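Local coordinates for protein 24-sterol C-methyltransferase (Haloferax volcanii, PDB 6F5Z) that binds S-adenosyl-L-homocysteine in a Rossmann-like fold and is a putative methyltransferase that forms a complex with the activator Trm112, at residues H25-K28 against H29-R33; V107-M110 against E111-Y114. All blocks are in the same frame, centred on the assembly; numbering follows the deposited sequence.

Interaction 1: H25-K28 against H29-R33; sequences HTAK and HALAR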
ATOM      1  N   HIS B  25     -12.413   1.896  14.492  1.00 15.79           N
ATOM      2  CA  HIS B  25     -11.288   1.218  15.145  1.00 15.70           C
ATOM      3  C   HIS B  25     -10.248   0.723  14.158  1.00 16.75           C
ATOM      4  O   HIS B  25      -9.052   0.740  14.463  1.00 17.49           O
ATOM      5  CB  HIS B  25     -11.753  -0.010  15.935  1.00 18.04           C
ATOM      6  CG  HIS B  25     -12.708   0.289  17.053  1.00 20.91           C
ATOM      7  ND1 HIS B  25     -13.423  -0.733  17.660  1.00 23.41           N
ATOM      8  CD2 HIS B  25     -13.075   1.469  17.608  1.00 22.59           C
ATOM      9  CE1 HIS B  25     -14.179  -0.149  18.589  1.00 22.94           C
ATOM     10  NE2 HIS B  25     -14.031   1.168  18.587  1.00 22.75           N
ATOM     11  N   THR B  26     -10.701   0.268  12.980  1.00 14.95           N
ATOM     12  CA  THR B  26      -9.720  -0.197  11.975  1.00 14.19           C
ATOM     13  C   THR B  26      -9.641   0.789  10.808  1.00 15.24           C
ATOM     14  O   THR B  26      -8.574   0.956  10.201  1.00 14.94           O
ATOM     15  CB  THR B  26     -10.036  -1.602  11.484  1.00 15.94           C
ATOM     16  OG1 THR B  26     -11.341  -1.624  10.905  1.00 16.67           O
ATOM     17  CG2 THR B  26      -9.920  -2.627  12.605  1.00 16.24           C
ATOM     18  N   ALA B  27     -10.786   1.413  10.455  1.00 14.63           N
ATOM     19  CA  ALA B  27     -10.794   2.367   9.320  1.00 15.12           C
ATOM     20  C   ALA B  27      -9.799   3.494   9.524  1.00 16.22           C
ATOM     21  O   ALA B  27      -9.203   3.972   8.544  1.00 16.77           O
ATOM     22  CB  ALA B  27     -12.181   2.978   9.117  1.00 16.53           C
ATOM     23  N   LYS B  28      -9.587   3.935  10.786  1.00 14.55           N
ATOM     24  CA  LYS B  28      -8.651   5.038  10.982  1.00 14.39           C
ATOM     25  C   LYS B  28      -7.270   4.683  10.437  1.00 16.73           C
ATOM     26  O   LYS B  28      -6.592   5.587   9.915  1.00 18.18           O
ATOM     27  CB  LYS B  28      -8.565   5.399  12.466  1.00 16.75           C
ATOM     28  CG  LYS B  28      -7.980   4.348  13.373  1.00 18.58           C
ATOM     29  CD  LYS B  28      -8.040   4.803  14.853  1.00 25.18           C
ATOM     30  CE  LYS B  28      -7.487   3.754  15.780  1.00 28.24           C
ATOM     31  NZ  LYS B  28      -7.752   4.105  17.202  1.00 34.84           N
ATOM     32  N   HIS B  29      -6.848   3.419  10.562  1.00 14.03           N
ATOM     33  CA  HIS B  29      -5.513   3.004  10.127  1.00 14.92           C
ATOM     34  C   HIS B  29      -5.463   2.872   8.630  1.00 16.33           C
ATOM     35  O   HIS B  29      -4.453   3.229   8.012  1.00 18.02           O
ATOM     36  CB  HIS B  29      -5.117   1.666  10.758  1.00 17.27           C
ATOM     37  CG  HIS B  29      -4.935   1.758  12.237  1.00 21.57           C
ATOM     38  ND1 HIS B  29      -3.982   2.592  12.793  1.00 24.70           N
ATOM     39  CD2 HIS B  29      -5.614   1.141  13.233  1.00 24.09           C
ATOM     40  CE1 HIS B  29      -4.063   2.419  14.104  1.00 24.83           C
ATOM     41  NE2 HIS B  29      -5.051   1.579  14.422  1.00 24.76           N
ATOM     42  N   ALA B  30      -6.538   2.346   8.026  1.00 14.75           N
ATOM     43  CA  ALA B  30      -6.554   2.195   6.560  1.00 15.18           C
ATOM     44  C   ALA B  30      -6.587   3.582   5.897  1.00 16.28           C
ATOM     45  O   ALA B  30      -5.870   3.830   4.932  1.00 16.35           O
ATOM     46  CB  ALA B  30      -7.774   1.389   6.127  1.00 16.30           C
ATOM     47  N   LEU B  31      -7.393   4.516   6.436  1.00 14.76           N
ATOM     48  CA  LEU B  31      -7.485   5.856   5.865  1.00 13.34           C
ATOM     49  C   LEU B  31      -6.143   6.562   5.929  1.00 16.60           C
ATOM     50  O   LEU B  31      -5.762   7.283   4.993  1.00 16.48           O
ATOM     51  CB  LEU B  31      -8.528   6.698   6.617  1.00 14.77           C
ATOM     52  CG  LEU B  31      -9.948   6.233   6.358  1.00 16.26           C
ATOM     53  CD1 LEU B  31     -10.928   6.733   7.455  1.00 17.01           C
ATOM     54  CD2 LEU B  31     -10.435   6.679   4.990  1.00 15.74           C
ATOM     55  N   ALA B  32      -5.398   6.327   7.031  1.00 14.49           N
ATOM     56  CA  ALA B  32      -4.115   7.011   7.200  1.00 14.98           C
ATOM     57  C   ALA B  32      -3.104   6.589   6.155  1.00 16.42           C
ATOM     58  O   ALA B  32      -2.126   7.331   5.958  1.00 17.91           O
ATOM     59  CB  ALA B  32      -3.546   6.760   8.585  1.00 16.32           C
ATOM     60  N   ARG B  33      -3.310   5.436   5.507  1.00 14.87           N
ATOM     61  CA  ARG B  33      -2.366   4.914   4.512  1.00 13.88           C
ATOM     62  C   ARG B  33      -2.604   5.578   3.161  1.00 15.19           C
ATOM     63  O   ARG B  33      -1.711   5.469   2.286  1.00 14.91           O
ATOM     64  CB  ARG B  33      -2.554   3.384   4.354  1.00 15.04           C
ATOM     65  CG  ARG B  33      -2.106   2.644   5.582  1.00 16.60           C
ATOM     66  CD  ARG B  33      -2.335   1.150   5.497  1.00 16.35           C
ATOM     67  NE  ARG B  33      -2.126   0.525   6.806  1.00 17.92           N
ATOM     68  CZ  ARG B  33      -1.955  -0.778   6.997  1.00 23.09           C
ATOM     69  NH1 ARG B  33      -1.945  -1.612   5.969  1.00 19.96           N
ATOM     70  NH2 ARG B  33      -1.816  -1.260   8.227  1.00 21.59           N
TER
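K28 and H29 point the same way from one turn of helix 16-33, and the lysine chain runs alongside the imidazole. K28 CB lies beside the backbone N of H29, one peptide on. CG, placed between the backbone N and the carbonyl carbon (chi1 65°), comes over one face of the ring, 4.1 Å from its centroid and 12° off the normal, a CH-pi contact. From CG the chain is extended, which carries CE to 3.5 Å from H29 NE2 and sends NZ past the ring to a salt bridge with D189. On the ring's CD2 side, the carbonyl O of H25 approaches obliquely. Cut back to an alanine, K28 would probably leave this imidazole face without its aliphatic cover and D189 without its lysine partner. In the backbone, T26 O accepts from both A30 N and H29 N, the latter bond the more bent. A nearly linear bond of 2.8 Å joins L31 N to A27 O, and A27 CB touches L31 CD1 at 4.3 Å. T26, A27, A30 and L31 all pack on strand 104-110, so this is an amphipathic helix laid on the sheet of a Rossmann-like methyltransferase, the K28-H29 pair on its outer side.

Interaction 2: V107-M110 against E111-Y114; sequences VWSM and EAFY. With SAH (S-adenosyl-L-homocysteine), chain G.
M110 and E111 lie side by side where strand 104-110 gives way to the loop, and the strand leads up to them from the sheet core. V107 is bonded through its backbone to strand 134-140, and W108 through its backbone to strand 41-45; the amide N of M110 sits 3.7 Å above the W108 ring plane, toward its rim. S109 turns its side chain to the loop. With OG anti to the backbone N (chi1 -180°), the hydroxyl reaches within 3.7 Å of A112 CB. It is hydrogen-bonded to L45 O and accepts a bond from a water, 2.9 Å from S109 OG, that in turn accepts from F113 N, so strand and loop are tied through solvent. At M110 the carbonyl O takes a 2.9 Å hydrogen bond from the SAH amino N. The M110 chain bends at chi2 (69°) and brings CE alongside E111 CG at 3.8 Å. At the strand's end E111 turns the chain with a positive phi (54°), in the left-handed region, and its carboxylate OE1 receives the 2.6 Å bond from Y114 OH from above the carboxylate plane, while N141 N binds the same oxygen. A112 CB lies 3.5 Å from the ribose O4' of SAH. Such a ligand-lined strand end, followed by a loop, is characteristic of the fourth strand of class I, Rossmann-like methyltransferases, where the cofactor sits at the carboxyl ends of the parallel strands.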
ATOM      1  N   VAL B 107     -10.744   6.061  -4.514  1.00 13.48           N
ATOM      2  CA  VAL B 107     -12.044   5.518  -4.069  1.00 13.46           C
ATOM      3  C   VAL B 107     -11.755   4.764  -2.768  1.00 14.01           C
ATOM      4  O   VAL B 107     -10.779   4.008  -2.664  1.00 14.08           O
ATOM      5  CB  VAL B 107     -12.622   4.545  -5.133  1.00 14.73           C
ATOM      6  CG1 VAL B 107     -13.894   3.851  -4.625  1.00 15.61           C
ATOM      7  CG2 VAL B 107     -12.931   5.297  -6.426  1.00 14.60           C
ATOM      8  N   TRP B 108     -12.635   4.967  -1.771  1.00 12.57           N
ATOM      9  CA  TRP B 108     -12.594   4.310  -0.485  1.00 13.73           C
ATOM     10  C   TRP B 108     -13.894   3.536  -0.310  1.00 14.76           C
ATOM     11  O   TRP B 108     -14.960   4.017  -0.694  1.00 14.39           O
ATOM     12  CB  TRP B 108     -12.551   5.387   0.629  1.00 13.67           C
ATOM     13  CG  TRP B 108     -12.940   4.890   1.995  1.00 13.23           C
ATOM     14  CD1 TRP B 108     -14.189   4.930   2.557  1.00 15.02           C
ATOM     15  CD2 TRP B 108     -12.095   4.195   2.930  1.00 12.73           C
ATOM     16  NE1 TRP B 108     -14.162   4.349   3.822  1.00 13.92           N
ATOM     17  CE2 TRP B 108     -12.893   3.859   4.055  1.00 13.80           C
ATOM     18  CE3 TRP B 108     -10.733   3.821   2.921  1.00 15.14           C
ATOM     19  CZ2 TRP B 108     -12.352   3.259   5.196  1.00 15.10           C
ATOM     20  CZ3 TRP B 108     -10.203   3.181   4.035  1.00 17.06           C
ATOM     21  CH2 TRP B 108     -11.027   2.868   5.142  1.00 17.14           C
ATOM     22  N   SER B 109     -13.816   2.358   0.293  1.00 14.08           N
ATOM     23  CA  SER B 109     -15.023   1.660   0.691  1.00 14.15           C
ATOM     24  C   SER B 109     -14.734   0.830   1.939  1.00 15.52           C
ATOM     25  O   SER B 109     -13.784   0.049   1.961  1.00 15.89           O
ATOM     26  CB  SER B 109     -15.579   0.826  -0.453  1.00 14.72           C
ATOM     27  OG  SER B 109     -16.766   0.153  -0.055  1.00 17.21           O
ATOM     28  N   MET B 110     -15.570   0.978   2.966  1.00 13.36           N
ATOM     29  CA  MET B 110     -15.406   0.181   4.193  1.00 13.28           C
ATOM     30  C   MET B 110     -16.739  -0.531   4.480  1.00 16.30           C
ATOM     31  O   MET B 110     -17.810   0.111   4.510  1.00 14.76           O
ATOM     32  CB  MET B 110     -15.056   1.089   5.388  1.00 15.77           C
ATOM     33  CG  MET B 110     -15.167   0.431   6.761  1.00 17.63           C
ATOM     34  SD  MET B 110     -13.890  -0.832   6.985  1.00 19.62           S
ATOM     35  CE  MET B 110     -14.050  -1.203   8.747  1.00 17.63           C
ATOM     36  N   GLU B 111     -16.655  -1.845   4.705  1.00 14.65           N
ATOM     37  CA  GLU B 111     -17.804  -2.641   5.116  1.00 15.37           C
ATOM     38  C   GLU B 111     -18.993  -2.490   4.166  1.00 16.23           C
ATOM     39  O   GLU B 111     -20.147  -2.571   4.637  1.00 15.96           O
ATOM     40  CB  GLU B 111     -18.182  -2.250   6.574  1.00 16.46           C
ATOM     41  CG  GLU B 111     -17.247  -2.882   7.588  1.00 15.34           C
ATOM     42  CD  GLU B 111     -17.535  -4.365   7.718  1.00 23.29           C
ATOM     43  OE1 GLU B 111     -17.223  -5.125   6.768  1.00 19.54           O
ATOM     44  OE2 GLU B 111     -18.181  -4.754   8.718  1.00 24.18           O
ATOM     45  N   ALA B 112     -18.751  -2.437   2.845  1.00 13.94           N
ATOM     46  CA  ALA B 112     -19.852  -2.262   1.891  1.00 16.13           C
ATOM     47  C   ALA B 112     -19.657  -3.062   0.638  1.00 17.34           C
ATOM     48  O   ALA B 112     -20.618  -3.439  -0.012  1.00 16.35           O
ATOM     49  CB  ALA B 112     -19.983  -0.787   1.501  1.00 16.52           C
ATOM     50  N   PHE B 113     -18.395  -3.263   0.230  1.00 15.18           N
ATOM     51  CA  PHE B 113     -18.148  -3.838  -1.086  1.00 13.50           C
ATOM     52  C   PHE B 113     -18.812  -5.184  -1.324  1.00 16.52           C
ATOM     53  O   PHE B 113     -19.286  -5.429  -2.437  1.00 17.38           O
ATOM     54  CB  PHE B 113     -16.643  -3.924  -1.371  1.00 14.50           C
ATOM     55  CG  PHE B 113     -16.292  -4.613  -2.665  1.00 15.13           C
ATOM     56  CD1 PHE B 113     -16.347  -3.926  -3.867  1.00 17.14           C
ATOM     57  CD2 PHE B 113     -15.978  -5.971  -2.684  1.00 16.06           C
ATOM     58  CE1 PHE B 113     -16.043  -4.587  -5.069  1.00 17.14           C
ATOM     59  CE2 PHE B 113     -15.703  -6.635  -3.887  1.00 18.20           C
ATOM     60  CZ  PHE B 113     -15.726  -5.935  -5.058  1.00 16.74           C
ATOM     61  N   TYR B 114     -18.840  -6.006  -0.291  1.00 14.84           N
ATOM     62  CA  TYR B 114     -19.335  -7.366  -0.419  1.00 15.54           C
ATOM     63  C   TYR B 114     -20.860  -7.416  -0.535  1.00 17.97           C
ATOM     64  O   TYR B 114     -21.394  -8.515  -0.719  1.00 19.02           O
ATOM     65  CB  TYR B 114     -18.791  -8.230   0.697  1.00 16.20           C
ATOM     66  CG  TYR B 114     -18.982  -7.638   2.073  1.00 16.16           C
ATOM     67  CD1 TYR B 114     -20.184  -7.792   2.756  1.00 17.58           C
ATOM     68  CD2 TYR B 114     -17.938  -6.988   2.730  1.00 16.26           C
ATOM     69  CE1 TYR B 114     -20.357  -7.306   4.046  1.00 18.35           C
ATOM     70  CE2 TYR B 114     -18.106  -6.468   4.015  1.00 16.36           C
ATOM     71  CZ  TYR B 114     -19.310  -6.647   4.684  1.00 18.57           C
ATOM     72  OH  TYR B 114     -19.474  -6.212   5.986  1.00 20.60           O
TER
HETATM   73  N   SAH G 302     -18.843   2.683   5.211  1.00 16.14           N
HETATM   74  CA  SAH G 302     -19.753   2.823   6.379  1.00 16.51           C
HETATM   75  CB  SAH G 302     -21.122   2.048   6.231  1.00 16.79           C
HETATM   76  CG  SAH G 302     -20.946   0.535   6.145  1.00 16.66           C
HETATM   77  SD  SAH G 302     -22.572  -0.295   6.002  1.00 18.64           S
HETATM   78  C   SAH G 302     -19.071   2.382   7.702  1.00 19.61           C
HETATM   79  O   SAH G 302     -17.830   2.001   7.571  1.00 18.62           O
HETATM   80  OXT SAH G 302     -19.652   2.411   8.762  1.00 19.41           O
HETATM   81  C5' SAH G 302     -22.763  -0.525   4.217  1.00 18.81           C
HETATM   82  C4' SAH G 302     -23.224   0.725   3.490  1.00 17.68           C
HETATM   83  O4' SAH G 302     -23.222   0.433   2.068  1.00 19.14           O
HETATM   84  C3' SAH G 302     -24.665   1.094   3.863  1.00 20.44           C
HETATM   85  O3' SAH G 302     -24.804   2.472   4.206  1.00 21.78           O
HETATM   86  C2' SAH G 302     -25.481   0.618   2.656  1.00 20.64           C
HETATM   87  O2' SAH G 302     -26.686   1.340   2.413  1.00 20.81           O
HETATM   88  C1' SAH G 302     -24.482   0.768   1.510  1.00 19.36           C
HETATM   89  N9  SAH G 302     -24.718  -0.128   0.375  1.00 18.34           N
HETATM   90  C8  SAH G 302     -24.818  -1.498   0.409  1.00 20.31           C
HETATM   91  N7  SAH G 302     -24.983  -2.051  -0.768  1.00 20.60           N
HETATM   92  C5  SAH G 302     -24.988  -0.972  -1.641  1.00 19.08           C
HETATM   93  C6  SAH G 302     -25.129  -0.881  -3.044  1.00 22.20           C
HETATM   94  N6  SAH G 302     -25.334  -1.935  -3.847  1.00 24.79           N
HETATM   95  N1  SAH G 302     -25.095   0.355  -3.603  1.00 20.34           N
HETATM   96  C2  SAH G 302     -24.954   1.422  -2.804  1.00 17.90           C
HETATM   97  N3  SAH G 302     -24.812   1.461  -1.476  1.00 18.96           N
HETATM   98  C4  SAH G 302     -24.830   0.220  -0.947  1.00 17.93           C
HETATM   99  O   HOH W   1     -16.074  -2.129   1.539  1.00 17.13           O

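How the interactions relate
Interactions 1 and 2, with centres 13 Å apart, meet where helix 16-33 lies across strand 104-110. The W108 ring of the strand is lined by three helix residues: L31 CD2 comes to 3.5 Å from W108 CE3, A30 CB to 3.7 Å from CZ3 and A27 CB to 3.9 Å from CZ2 of the same ring. Nearer the strand's end, M110 CE packs 3.5 Å from T26 OG1, a hydroxyl also bonded to T218. Their relation to the ligand differs: residues 110-112 of interaction 2 touch SAH directly, whereas the side chain of A27 in interaction 1 stays about 6 Å from it. Earlier on that helix, H23 bonds to SAH and touches E111, so both elements border one pocket.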